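Long-range contacts in agmatine N-acetyltransferase (PDB 7CIW), which transfers an acetyl group from acetyl-CoA to the amine of agmatine, and is caught here with N-acetylagmatine and coenzyme A bound: residues 125-130 with 163-168; 73-78 with 145-150; 112-117 with 182-187; 35-40 with 101-106. The protein carries 1 engineered substitution. All coordinates share one frame; numbering follows the deposited sequence.

Contact 1: residues 125-130 with 163-168; sequences CLHVHA and SVDCTS. With G0R (N-(4-carbamimidamidobutyl)ethanamide), chain C; COA (coenzyme A), chain B.
The imidazole of His-127 turns its edge to Ser-163: ND1 and Ser-163 OG are 2.8 Å apart in the ring plane, a hydrogen bond in which either atom may donate. With CG anti to the backbone N (chi1 -172°), the ring lies so that NE2 looks toward Asp-165. A water bridges the two, 2.9 Å from His-127 NE2 and 2.7 Å from Asp-165 OD2, while Thr-211 holds the other carboxylate oxygen. Replacing His-127 with a leucine would probably strip Ser-163 OG of this bond and leave the bridging water without its contact on this strand. On the other face of the sheet, Val-128 packs alongside Val-164, and Val-164 CG2 touches the acetyl methyl C1 of the ligand at 3.7 Å. The strands pair as far as Val-128 N to Ser-163 O, then part; a second water ties Val-128 O, Asp-165 N and the ligand amide N4 together. Such splayed parallel strands, with acyl group and coenzyme A thiol at the opening, are the hallmark of the GNAT fold.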
loop_
_atom_site.group_PDB
_atom_site.type_symbol
_atom_site.label_atom_id
_atom_site.label_comp_id
_atom_site.label_asym_id
_atom_site.label_seq_id
_atom_site.Cartn_x
_atom_site.Cartn_y
_atom_site.Cartn_z
ATOM N N CYS A 125 -9.637 6.445 -8.603
ATOM C CA CYS A 125 -8.228 6.590 -8.278
ATOM C C CYS A 125 -7.616 5.196 -8.224
ATOM O O CYS A 125 -8.287 4.233 -7.854
ATOM C CB CYS A 125 -8.059 7.340 -6.941
ATOM S SG CYS A 125 -6.355 7.694 -6.422
ATOM N N LEU A 126 -6.357 5.086 -8.634
ATOM C CA LEU A 126 -5.611 3.848 -8.431
ATOM C C LEU A 126 -4.835 3.973 -7.128
ATOM O O LEU A 126 -3.933 4.805 -7.017
ATOM C CB LEU A 126 -4.673 3.574 -9.606
ATOM C CG LEU A 126 -3.951 2.231 -9.618
ATOM C CD1 LEU A 126 -4.919 1.076 -9.444
ATOM C CD2 LEU A 126 -3.206 2.074 -10.934
ATOM N N HIS A 127 -5.183 3.153 -6.147
ATOM C CA HIS A 127 -4.584 3.250 -4.823
ATOM C C HIS A 127 -3.530 2.171 -4.621
ATOM O O HIS A 127 -3.795 0.989 -4.861
ATOM C CB HIS A 127 -5.667 3.124 -3.755
ATOM C CG HIS A 127 -5.176 3.390 -2.371
ATOM N ND1 HIS A 127 -5.001 4.664 -1.879
ATOM C CD2 HIS A 127 -4.789 2.546 -1.382
ATOM C CE1 HIS A 127 -4.544 4.596 -0.640
ATOM N NE2 HIS A 127 -4.400 3.324 -0.316
ATOM N N VAL A 128 -2.353 2.568 -4.143
ATOM C CA VAL A 128 -1.276 1.619 -3.856
ATOM C C VAL A 128 -1.453 1.110 -2.428
ATOM O O VAL A 128 -1.296 1.865 -1.463
ATOM C CB VAL A 128 0.101 2.254 -4.057
ATOM C CG1 VAL A 128 1.208 1.290 -3.631
ATOM C CG2 VAL A 128 0.261 2.672 -5.517
ATOM N N HIS A 129 -1.801 -0.180 -2.295
ATOM C CA HIS A 129 -2.066 -0.805 -1.006
ATOM C C HIS A 129 -0.824 -1.363 -0.323
ATOM O O HIS A 129 -0.824 -1.497 0.905
ATOM C CB HIS A 129 -3.096 -1.935 -1.169
ATOM C CG HIS A 129 -4.458 -1.450 -1.550
ATOM N ND1 HIS A 129 -5.252 -0.727 -0.688
ATOM C CD2 HIS A 129 -5.158 -1.564 -2.705
ATOM C CE1 HIS A 129 -6.390 -0.429 -1.292
ATOM N NE2 HIS A 129 -6.351 -0.910 -2.522
ATOM N N ALA A 130 0.221 -1.698 -1.072
ATOM C CA ALA A 130 1.419 -2.249 -0.445
ATOM C C ALA A 130 2.613 -2.048 -1.361
ATOM O O ALA A 130 2.482 -2.145 -2.579
ATOM C CB ALA A 130 1.236 -3.739 -0.140
ATOM N N SER A 163 -3.014 7.310 -5.602
ATOM C CA SER A 163 -2.894 7.673 -4.192
ATOM C C SER A 163 -2.153 6.579 -3.438
ATOM O O SER A 163 -2.129 5.422 -3.857
ATOM C CB SER A 163 -4.259 7.917 -3.542
ATOM O OG SER A 163 -5.105 6.777 -3.671
ATOM N N VAL A 164 -1.549 6.957 -2.306
ATOM C CA VAL A 164 -0.797 5.992 -1.506
ATOM C C VAL A 164 -0.689 6.500 -0.069
ATOM O O VAL A 164 -0.413 7.685 0.154
ATOM C CB VAL A 164 0.588 5.724 -2.139
ATOM C CG1 VAL A 164 1.402 7.034 -2.279
ATOM C CG2 VAL A 164 1.366 4.672 -1.342
ATOM N N ASP A 165 -0.960 5.630 0.912
ATOM C CA ASP A 165 -0.810 5.978 2.328
ATOM C C ASP A 165 0.586 5.571 2.777
ATOM O O ASP A 165 0.836 4.405 3.081
ATOM C CB ASP A 165 -1.857 5.280 3.195
ATOM C CG ASP A 165 -3.282 5.609 2.791
ATOM O OD1 ASP A 165 -3.545 6.764 2.395
ATOM O OD2 ASP A 165 -4.145 4.707 2.885
ATOM N N CYS A 166 1.491 6.539 2.867
ATOM C CA CYS A 166 2.853 6.255 3.307
ATOM C C CYS A 166 2.876 6.184 4.828
ATOM O O CYS A 166 3.053 7.182 5.532
ATOM C CB CYS A 166 3.818 7.299 2.765
ATOM S SG CYS A 166 3.945 7.282 0.956
ATOM N N THR A 167 2.648 4.980 5.336
ATOM C CA THR A 167 2.786 4.719 6.758
ATOM C C THR A 167 4.246 4.772 7.196
ATOM O O THR A 167 4.521 4.959 8.385
ATOM C CB THR A 167 2.172 3.356 7.073
ATOM O OG1 THR A 167 2.837 2.358 6.295
ATOM C CG2 THR A 167 0.691 3.351 6.702
ATOM N N SER A 168 5.172 4.635 6.253
ATOM C CA SER A 168 6.608 4.629 6.489
ATOM C C SER A 168 7.223 5.897 5.908
ATOM O O SER A 168 6.891 6.290 4.786
ATOM C CB SER A 168 7.236 3.398 5.829
ATOM O OG SER A 168 8.630 3.557 5.645
HETATM C C10 G0R C . -1.897 -3.989 5.500
HETATM N N12 G0R C . -1.291 -4.458 6.740
HETATM C C1 G0R C . 2.052 1.395 0.250
HETATM C C2 G0R C . 1.881 0.746 1.621
HETATM C C5 G0R C . 0.749 0.738 3.883
HETATM C C6 G0R C . -0.564 -0.045 3.945
HETATM C C7 G0R C . -0.912 -0.505 5.365
HETATM C C8 G0R C . -0.666 -1.989 5.666
HETATM N N4 G0R C . 0.947 1.324 2.566
HETATM N N9 G0R C . -1.614 -2.865 5.016
HETATM N N11 G0R C . -2.839 -4.825 4.798
HETATM O O3 G0R C . 2.497 -0.229 1.901
HETATM N N1A COA B . 15.195 1.298 6.457
HETATM C C2A COA B . 16.324 2.060 6.463
HETATM N N3A COA B . 16.706 2.747 5.335
HETATM C C4A COA B . 15.971 2.672 4.214
HETATM C C5A COA B . 14.863 1.916 4.212
HETATM C C6A COA B . 14.480 1.233 5.348
HETATM N N6A COA B . 13.374 0.303 5.820
HETATM N N7A COA B . 14.278 1.982 2.989
HETATM C C8A COA B . 15.025 2.783 2.217
HETATM N N9A COA B . 16.051 3.208 2.969
HETATM C C1B COA B . 17.127 3.976 2.738
HETATM C C2B COA B . 17.929 3.283 1.608
HETATM O O2B COA B . 18.814 2.214 2.125
HETATM C C3B COA B . 18.569 4.277 0.960
HETATM O O3B COA B . 19.701 4.840 1.676
HETATM P P3B COA B . 21.271 4.331 1.467
HETATM O O7A COA B . 21.481 3.841 0.047
HETATM O O8A COA B . 22.233 5.459 1.850
HETATM O O9A COA B . 21.447 3.176 2.443
HETATM C C4B COA B . 17.493 5.507 0.984
HETATM O O4B COA B . 16.716 5.321 2.043
HETATM C C5B COA B . 16.703 5.591 -0.300
HETATM O O5B COA B . 16.330 4.269 -0.663
HETATM P P1A COA B . 15.049 3.995 -1.710
HETATM O O1A COA B . 14.153 5.221 -1.905
HETATM O O2A COA B . 15.589 3.437 -3.019
HETATM O O3A COA B . 14.147 2.869 -0.931
HETATM P P2A COA B . 13.572 1.460 -1.547
HETATM O O4A COA B . 14.701 0.511 -1.817
HETATM O O5A COA B . 12.716 1.748 -2.760
HETATM O O6A COA B . 12.684 0.925 -0.269
HETATM C CBP COA B . 10.654 0.775 0.835
HETATM C CCP COA B . 11.641 1.717 0.195
HETATM C CDP COA B . 9.987 -0.060 -0.311
HETATM C CEP COA B . 9.580 1.572 1.591
HETATM C CAP COA B . 11.411 -0.099 1.832
HETATM O OAP COA B . 11.853 0.712 2.894
HETATM C C9P COA B . 10.568 -1.241 2.434
HETATM O O9P COA B . 10.321 -2.243 1.837
HETATM N N8P COA B . 10.100 -1.092 3.797
HETATM C C7P COA B . 9.342 -2.157 4.479
HETATM C C6P COA B . 7.809 -2.250 4.069
HETATM C C5P COA B . 7.255 -0.850 4.160
HETATM O O5P COA B . 7.339 -0.191 5.163
HETATM N N4P COA B . 6.590 -0.343 2.925
HETATM C C3P COA B . 6.036 0.994 2.785
HETATM C C2P COA B . 4.813 1.237 3.671
HETATM S S1P COA B . 4.267 2.863 3.065
HETATM O O HOH W 1 -3.568 2.137 2.168
HETATM O O HOH W 2 -1.144 2.694 1.060
#

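Contact 2: residues 73-78 with 145-150; sequences AAVVAG and RLMETV
Val-75 and Leu-146 pass each other pointing opposite ways, with Val-75 CG1 settling 3.8 Å from Leu-146 CB. The same methyl also meets Val-150 CG2 at 3.6 Å, one helical turn on, so this branch fits between two helix side chains; a chi1 of 63° puts it there, between its own backbone N and carbonyl carbon. Leu-146 reaches back along the strand with CD1, to 3.6 Å from Ala-73 CB and over the backbone N of Ala-74. At the other end Val-150 CG1 rests on Ala-77 CB at 4.0 Å. Met-147 joins more loosely, its sulfur near Val-75 CG2. Beside this apolar layer, Thr-149 OG1 donates to Arg-145 O within the helix and also bonds Lys-3. The axes of segments 145-150 and 73-78 cross at -31°. Helix 142-156 thus packs on one face of the sheet, also touching Val-128 and Leu-126 of strand 125-133, while Ala-74 points to the other face, where Leu-22 and Phe-25 of helix 19-30 cover it.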
loop_
_atom_site.group_PDB
_atom_site.type_symbol
_atom_site.label_atom_id
_atom_site.label_comp_id
_atom_site.label_asym_id
_atom_site.label_seq_id
_atom_site.Cartn_x
_atom_site.Cartn_y
_atom_site.Cartn_z
ATOM N N ALA A 73 10.992 -7.473 -4.903
ATOM C CA ALA A 73 10.215 -6.280 -4.601
ATOM C C ALA A 73 8.806 -6.499 -5.136
ATOM O O ALA A 73 8.601 -7.278 -6.067
ATOM C CB ALA A 73 10.845 -5.021 -5.212
ATOM N N ALA A 74 7.838 -5.806 -4.548
ATOM C CA ALA A 74 6.461 -5.989 -4.981
ATOM C C ALA A 74 5.645 -4.741 -4.695
ATOM O O ALA A 74 5.901 -4.026 -3.724
ATOM C CB ALA A 74 5.800 -7.188 -4.282
ATOM N N VAL A 75 4.635 -4.508 -5.534
ATOM C CA VAL A 75 3.654 -3.453 -5.305
ATOM C C VAL A 75 2.263 -4.020 -5.554
ATOM O O VAL A 75 2.051 -4.808 -6.482
ATOM C CB VAL A 75 3.954 -2.212 -6.184
ATOM C CG1 VAL A 75 3.841 -2.543 -7.691
ATOM C CG2 VAL A 75 3.075 -1.007 -5.779
ATOM N N VAL A 76 1.328 -3.675 -4.679
ATOM C CA VAL A 76 -0.055 -4.117 -4.784
ATOM C C VAL A 76 -0.905 -2.864 -4.878
ATOM O O VAL A 76 -0.809 -1.986 -4.014
ATOM C CB VAL A 76 -0.471 -4.979 -3.581
ATOM C CG1 VAL A 76 -1.970 -5.260 -3.615
ATOM C CG2 VAL A 76 0.320 -6.275 -3.552
ATOM N N ALA A 77 -1.711 -2.763 -5.928
ATOM C CA ALA A 77 -2.550 -1.588 -6.125
ATOM C C ALA A 77 -3.922 -2.040 -6.601
ATOM O O ALA A 77 -4.082 -3.133 -7.148
ATOM C CB ALA A 77 -1.924 -0.611 -7.127
ATOM N N GLY A 78 -4.923 -1.197 -6.369
ATOM C CA GLY A 78 -6.251 -1.469 -6.866
ATOM C C GLY A 78 -7.109 -0.226 -6.954
ATOM O O GLY A 78 -6.782 0.823 -6.395
ATOM N N ARG A 145 10.749 2.354 -9.193
ATOM C CA ARG A 145 10.447 1.713 -10.468
ATOM C C ARG A 145 9.083 1.037 -10.440
ATOM O O ARG A 145 8.313 1.144 -11.400
ATOM C CB ARG A 145 11.542 0.709 -10.825
ATOM C CG ARG A 145 12.867 1.363 -11.187
ATOM C CD ARG A 145 13.026 1.478 -12.687
ATOM N NE ARG A 145 11.866 2.136 -13.274
ATOM C CZ ARG A 145 11.867 3.379 -13.731
ATOM N NH1 ARG A 145 12.980 4.099 -13.686
ATOM N NH2 ARG A 145 10.754 3.900 -14.231
ATOM N N LEU A 146 8.753 0.352 -9.337
ATOM C CA LEU A 146 7.437 -0.271 -9.237
ATOM C C LEU A 146 6.320 0.771 -9.179
ATOM O O LEU A 146 5.273 0.586 -9.807
ATOM C CB LEU A 146 7.379 -1.197 -8.019
ATOM C CG LEU A 146 8.229 -2.457 -8.184
ATOM C CD1 LEU A 146 8.252 -3.249 -6.896
ATOM C CD2 LEU A 146 7.680 -3.301 -9.306
ATOM N N MET A 147 6.516 1.870 -8.433
ATOM C CA MET A 147 5.511 2.936 -8.423
ATOM C C MET A 147 5.316 3.540 -9.812
ATOM O O MET A 147 4.187 3.856 -10.207
ATOM C CB MET A 147 5.897 4.026 -7.414
ATOM C CG MET A 147 5.872 3.547 -5.963
ATOM S SD MET A 147 4.236 3.118 -5.367
ATOM C CE MET A 147 3.423 4.720 -5.307
ATOM N N GLU A 148 6.400 3.704 -10.577
ATOM C CA GLU A 148 6.244 4.196 -11.941
ATOM C C GLU A 148 5.470 3.201 -12.797
ATOM O O GLU A 148 4.657 3.594 -13.644
ATOM C CB GLU A 148 7.612 4.491 -12.551
ATOM C CG GLU A 148 8.315 5.668 -11.873
ATOM C CD GLU A 148 7.874 7.016 -12.427
ATOM O OE1 GLU A 148 6.908 7.051 -13.220
ATOM O OE2 GLU A 148 8.491 8.044 -12.067
ATOM N N THR A 149 5.699 1.906 -12.580
ATOM C CA THR A 149 4.946 0.894 -13.320
ATOM C C THR A 149 3.463 0.989 -13.014
ATOM O O THR A 149 2.622 0.871 -13.915
ATOM C CB THR A 149 5.483 -0.500 -12.981
ATOM O OG1 THR A 149 6.884 -0.537 -13.276
ATOM C CG2 THR A 149 4.759 -1.579 -13.780
ATOM N N VAL A 150 3.123 1.207 -11.741
ATOM C CA VAL A 150 1.726 1.378 -11.359
ATOM C C VAL A 150 1.138 2.616 -12.020
ATOM O O VAL A 150 0.003 2.591 -12.509
ATOM C CB VAL A 150 1.599 1.445 -9.830
ATOM C CG1 VAL A 150 0.179 1.879 -9.429
ATOM C CG2 VAL A 150 1.960 0.090 -9.241
#

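Contact 3: residues 112-117 with 182-187; sequences TATDVC and LINTLR
Ala-113, on the last turn of helix 99-114, sets its CB against the amide of Asn-184, 3.9 Å from OD1 and a little farther from ND2. Thr-114 follows and does more of the work. Its methyl CG2 meets Asn-184 CB at 3.6 Å and Ile-183 CD1 at 3.8 Å, the threonine side chain lying roughly perpendicular to both. The torsion explains the division of labour: with chi1 at 54°, OG1 turns back to bond Val-110 O in its own helix, and the methyl is left to face the strand. At Asp-115 the chain leaves the helix with positive phi, and its carboxylate pairs with Arg-118. The kink brings Val-116, first in helix 116-119, round to place CG1 3.6 Å from Ile-183 CD1, so that the tip of the isoleucine touches residues on both sides of the break. A glycine in place of Asn-184 would probably uncover Ala-113 CB and leave Thr-114 CG2 to Ile-183 alone across the contact. Ile-183 and Asn-184 both face Thr-211 in a classic beta bulge, which turns both toward the helix. Contact that is almost wholly carbon to carbon suggests that strand and helix end fit here mainly by apolar packing.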
loop_
_atom_site.group_PDB
_atom_site.type_symbol
_atom_site.label_atom_id
_atom_site.label_comp_id
_atom_site.label_asym_id
_atom_site.label_seq_id
_atom_site.Cartn_x
_atom_site.Cartn_y
_atom_site.Cartn_z
ATOM N N THR A 112 -11.467 8.403 4.792
ATOM C CA THR A 112 -12.503 9.407 5.014
ATOM C C THR A 112 -11.921 10.813 4.959
ATOM O O THR A 112 -12.537 11.726 4.397
ATOM C CB THR A 112 -13.173 9.171 6.365
ATOM O OG1 THR A 112 -13.929 7.958 6.310
ATOM C CG2 THR A 112 -14.092 10.333 6.717
ATOM N N ALA A 113 -10.721 10.998 5.522
ATOM C CA ALA A 113 -10.116 12.324 5.546
ATOM C C ALA A 113 -9.617 12.747 4.170
ATOM O O ALA A 113 -9.664 13.940 3.838
ATOM C CB ALA A 113 -8.963 12.349 6.554
ATOM N N THR A 114 -9.143 11.801 3.352
ATOM C CA THR A 114 -8.581 12.190 2.056
ATOM C C THR A 114 -9.660 12.307 0.985
ATOM O O THR A 114 -9.680 13.290 0.234
ATOM C CB THR A 114 -7.502 11.202 1.620
ATOM O OG1 THR A 114 -8.013 9.863 1.640
ATOM C CG2 THR A 114 -6.307 11.287 2.553
ATOM N N ASP A 115 -10.541 11.308 0.888
ATOM C CA ASP A 115 -11.734 11.357 0.035
ATOM C C ASP A 115 -11.397 11.912 -1.353
ATOM O O ASP A 115 -11.978 12.886 -1.824
ATOM C CB ASP A 115 -12.829 12.187 0.716
ATOM C CG ASP A 115 -14.227 11.914 0.163
ATOM O OD1 ASP A 115 -14.384 11.074 -0.742
ATOM O OD2 ASP A 115 -15.185 12.556 0.639
ATOM N N VAL A 116 -10.428 11.266 -2.011
ATOM C CA VAL A 116 -9.723 11.950 -3.096
ATOM C C VAL A 116 -10.601 12.137 -4.320
ATOM O O VAL A 116 -10.344 13.026 -5.138
ATOM C CB VAL A 116 -8.431 11.212 -3.486
ATOM C CG1 VAL A 116 -7.416 11.265 -2.353
ATOM C CG2 VAL A 116 -8.735 9.762 -3.962
ATOM N N CYS A 117 -11.606 11.286 -4.514
ATOM C CA CYS A 117 -12.469 11.443 -5.684
ATOM C C CYS A 117 -13.277 12.728 -5.599
ATOM O O CYS A 117 -13.409 13.461 -6.591
ATOM C CB CYS A 117 -13.368 10.214 -5.810
ATOM S SG CYS A 117 -12.397 8.764 -6.394
ATOM N N LEU A 182 1.789 15.783 -0.968
ATOM C CA LEU A 182 1.189 15.404 0.306
ATOM C C LEU A 182 -0.207 16.000 0.444
ATOM O O LEU A 182 -0.400 17.192 0.192
ATOM C CB LEU A 182 2.071 15.906 1.446
ATOM C CG LEU A 182 1.567 15.709 2.869
ATOM C CD1 LEU A 182 1.571 14.227 3.212
ATOM C CD2 LEU A 182 2.462 16.503 3.824
ATOM N N ILE A 183 -1.177 15.198 0.902
ATOM C CA ILE A 183 -2.530 15.727 1.065
ATOM C C ILE A 183 -3.098 15.507 2.462
ATOM O O ILE A 183 -4.138 16.089 2.796
ATOM C CB ILE A 183 -3.509 15.154 0.020
ATOM C CG1 ILE A 183 -3.662 13.643 0.168
ATOM C CG2 ILE A 183 -3.089 15.530 -1.408
ATOM C CD1 ILE A 183 -4.932 13.123 -0.478
ATOM N N ASN A 184 -2.439 14.687 3.286
ATOM C CA ASN A 184 -2.975 14.391 4.615
ATOM C C ASN A 184 -1.902 13.788 5.505
ATOM O O ASN A 184 -1.114 12.960 5.056
ATOM C CB ASN A 184 -4.160 13.418 4.549
ATOM C CG ASN A 184 -4.983 13.406 5.838
ATOM O OD1 ASN A 184 -5.696 14.359 6.129
ATOM N ND2 ASN A 184 -4.893 12.320 6.600
ATOM N N THR A 185 -1.928 14.168 6.786
ATOM C CA THR A 185 -1.046 13.614 7.801
ATOM C C THR A 185 -1.881 13.244 9.017
ATOM O O THR A 185 -2.663 14.062 9.514
ATOM C CB THR A 185 0.053 14.608 8.204
ATOM O OG1 THR A 185 0.780 15.028 7.036
ATOM C CG2 THR A 185 1.006 13.990 9.209
ATOM N N LEU A 186 -1.730 12.013 9.478
ATOM C CA LEU A 186 -2.366 11.570 10.713
ATOM C C LEU A 186 -1.289 10.968 11.598
ATOM O O LEU A 186 -0.695 9.949 11.240
ATOM C CB LEU A 186 -3.475 10.557 10.431
ATOM C CG LEU A 186 -4.145 9.877 11.625
ATOM C CD1 LEU A 186 -4.643 10.911 12.619
ATOM C CD2 LEU A 186 -5.287 8.991 11.113
ATOM N N ARG A 187 -1.040 11.591 12.753
ATOM C CA ARG A 187 -0.038 11.085 13.679
ATOM C C ARG A 187 -0.572 9.889 14.448
ATOM O O ARG A 187 -1.720 9.888 14.900
ATOM C CB ARG A 187 0.385 12.167 14.669
ATOM C CG ARG A 187 0.993 13.386 14.014
ATOM C CD ARG A 187 1.620 14.289 15.074
ATOM N NE ARG A 187 3.080 14.238 15.007
ATOM C CZ ARG A 187 3.850 13.543 15.840
ATOM N NH1 ARG A 187 3.309 12.833 16.821
ATOM N NH2 ARG A 187 5.168 13.553 15.690
#

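Contact 4: residues 35-40 with 101-106; sequences PLTAGT and GSILHL. With G0R (N-(4-carbamimidamidobutyl)ethanamide), chain C.
Leu-36 points CD1 into the angle between Ile-103 and Leu-106, 3.9 Å from Ile-103 CG2 and 3.7 Å from Leu-106 CD2. Its CG stands anti to the carbonyl carbon, which sends the branch across to helix 99-114, and the same methyl lies 3.7 Å from C7 in the butyl chain of the ligand. Leu-106 answers with CG anti to its backbone N, which brings CD2 against both methyls of Leu-36. Ile-103 has CG1 anti to its carbonyl carbon and a trans chi2 (178°), which carries CD1 to 3.8 Å from Thr-40 OG1 and 3.7 Å from N12 of the ligand guanidinium. The short helix 35-38 and helix 99-114 in this way form a wall of the agmatine pocket in this GNAT enzyme; Asp-49 and Tyr-30 also bond the ligand. Thr-37 turns OG1 anti to its carbonyl carbon (chi1 -42°), where it takes a weak hydrogen bond of 3.2 Å from N12 in addition to its stronger bond with Glu-34. Thr-40 has its hydroxyl bent back toward the chain, where OG1 donates to Leu-36 O at 2.8 Å and is bonded by Lys-99 as well, which leaves CG2 to rest near Ser-102 CB.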
loop_
_atom_site.group_PDB
_atom_site.type_symbol
_atom_site.label_atom_id
_atom_site.label_comp_id
_atom_site.label_asym_id
_atom_site.label_seq_id
_atom_site.Cartn_x
_atom_site.Cartn_y
_atom_site.Cartn_z
ATOM N N PRO A 35 4.885 -0.248 9.030
ATOM C CA PRO A 35 4.578 0.297 10.369
ATOM C C PRO A 35 3.232 -0.110 10.965
ATOM O O PRO A 35 3.188 -0.370 12.171
ATOM C CB PRO A 35 4.679 1.812 10.143
ATOM C CG PRO A 35 5.758 1.935 9.105
ATOM C CD PRO A 35 5.507 0.770 8.157
ATOM N N LEU A 36 2.128 -0.160 10.205
ATOM C CA LEU A 36 0.869 -0.587 10.840
ATOM C C LEU A 36 0.939 -2.040 11.283
ATOM O O LEU A 36 0.442 -2.391 12.361
ATOM C CB LEU A 36 -0.321 -0.406 9.910
ATOM C CG LEU A 36 -0.520 0.970 9.295
ATOM C CD1 LEU A 36 -1.899 1.024 8.617
ATOM C CD2 LEU A 36 -0.376 2.042 10.367
ATOM N N THR A 37 1.529 -2.900 10.454
ATOM C CA THR A 37 1.671 -4.307 10.803
ATOM C C THR A 37 2.633 -4.492 11.969
ATOM O O THR A 37 2.374 -5.297 12.871
ATOM C CB THR A 37 2.137 -5.091 9.576
ATOM O OG1 THR A 37 1.417 -4.631 8.427
ATOM C CG2 THR A 37 1.882 -6.589 9.749
ATOM N N ALA A 38 3.747 -3.757 11.971
ATOM C CA ALA A 38 4.707 -3.867 13.063
ATOM C C ALA A 38 4.184 -3.229 14.338
ATOM O O ALA A 38 4.651 -3.574 15.429
ATOM C CB ALA A 38 6.036 -3.221 12.671
ATOM N N GLY A 39 3.225 -2.324 14.223
ATOM C CA GLY A 39 2.671 -1.609 15.356
ATOM C C GLY A 39 1.421 -2.214 15.952
ATOM O O GLY A 39 0.801 -1.600 16.826
ATOM N N THR A 40 1.028 -3.404 15.500
ATOM C CA THR A 40 -0.111 -4.136 16.027
ATOM C C THR A 40 0.344 -5.560 16.320
ATOM O O THR A 40 1.468 -5.950 15.995
ATOM C CB THR A 40 -1.287 -4.125 15.038
ATOM O OG1 THR A 40 -0.805 -4.460 13.731
ATOM C CG2 THR A 40 -1.934 -2.748 14.982
ATOM N N GLY A 101 -8.695 -5.545 12.003
ATOM C CA GLY A 101 -9.651 -4.515 12.374
ATOM C C GLY A 101 -8.988 -3.229 12.835
ATOM O O GLY A 101 -9.447 -2.135 12.502
ATOM N N SER A 102 -7.904 -3.343 13.613
ATOM C CA SER A 102 -7.160 -2.161 14.045
ATOM C C SER A 102 -6.504 -1.458 12.860
ATOM O O SER A 102 -6.543 -0.223 12.752
ATOM C CB SER A 102 -6.103 -2.554 15.077
ATOM O OG SER A 102 -6.699 -2.998 16.279
ATOM N N ILE A 103 -5.904 -2.235 11.959
ATOM C CA ILE A 103 -5.274 -1.654 10.779
ATOM C C ILE A 103 -6.329 -0.993 9.893
ATOM O O ILE A 103 -6.160 0.144 9.431
ATOM C CB ILE A 103 -4.476 -2.739 10.028
ATOM C CG1 ILE A 103 -3.323 -3.247 10.911
ATOM C CG2 ILE A 103 -3.996 -2.241 8.662
ATOM C CD1 ILE A 103 -2.482 -4.358 10.294
ATOM N N LEU A 104 -7.451 -1.679 9.672
ATOM C CA LEU A 104 -8.515 -1.107 8.852
ATOM C C LEU A 104 -9.112 0.145 9.479
ATOM O O LEU A 104 -9.499 1.070 8.759
ATOM C CB LEU A 104 -9.619 -2.131 8.620
ATOM C CG LEU A 104 -9.428 -3.027 7.399
ATOM C CD1 LEU A 104 -10.513 -4.087 7.389
ATOM C CD2 LEU A 104 -9.441 -2.216 6.110
ATOM N N HIS A 105 -9.201 0.207 10.810
ATOM C CA HIS A 105 -9.779 1.415 11.395
ATOM C C HIS A 105 -8.888 2.631 11.147
ATOM O O HIS A 105 -9.395 3.728 10.872
ATOM C CB HIS A 105 -10.055 1.212 12.882
ATOM C CG HIS A 105 -11.428 0.680 13.160
ATOM N ND1 HIS A 105 -11.696 -0.667 13.290
ATOM C CD2 HIS A 105 -12.617 1.313 13.303
ATOM C CE1 HIS A 105 -12.986 -0.836 13.525
ATOM N NE2 HIS A 105 -13.568 0.348 13.535
ATOM N N LEU A 106 -7.562 2.454 11.174
ATOM C CA LEU A 106 -6.687 3.563 10.801
ATOM C C LEU A 106 -6.819 3.884 9.314
ATOM O O LEU A 106 -6.997 5.048 8.933
ATOM C CB LEU A 106 -5.231 3.253 11.155
ATOM C CG LEU A 106 -4.313 4.431 10.807
ATOM C CD1 LEU A 106 -3.407 4.788 11.964
ATOM C CD2 LEU A 106 -3.507 4.223 9.511
HETATM C C10 G0R C . -1.897 -3.989 5.500
HETATM N N12 G0R C . -1.291 -4.458 6.740
HETATM C C1 G0R C . 2.052 1.395 0.250
HETATM C C2 G0R C . 1.881 0.746 1.621
HETATM C C5 G0R C . 0.749 0.738 3.883
HETATM C C6 G0R C . -0.564 -0.045 3.945
HETATM C C7 G0R C . -0.912 -0.505 5.365
HETATM C C8 G0R C . -0.666 -1.989 5.666
HETATM N N4 G0R C . 0.947 1.324 2.566
HETATM N N9 G0R C . -1.614 -2.865 5.016
HETATM N N11 G0R C . -2.839 -4.825 4.798
HETATM O O3 G0R C . 2.497 -0.229 1.901
#

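Overall arrangement
Contact 1 sits about 4 Å from the centre of the chain, and the other three are arranged round it. Contact 2 shares its sheet: strands 70-80 and 125-133 are neighbours, with a probable hydrogen bond from His-129 N to Val-76 O, 2.7 Å. Contact 3 reaches the far edge of that sheet and touches contact 1 where Val-116 meets Cys-125. Contact 4 closes on the ligand from the guanidinium end, while contact 1 holds the acetyl end; they meet where Thr-167 packs against Pro-35 and Leu-36. Contacts 2 and 4 are about 21 Å apart between centres, on opposite sides of the chain centre. Contacts 3 and 4 both use helix 99-114, their centres about 17 Å apart.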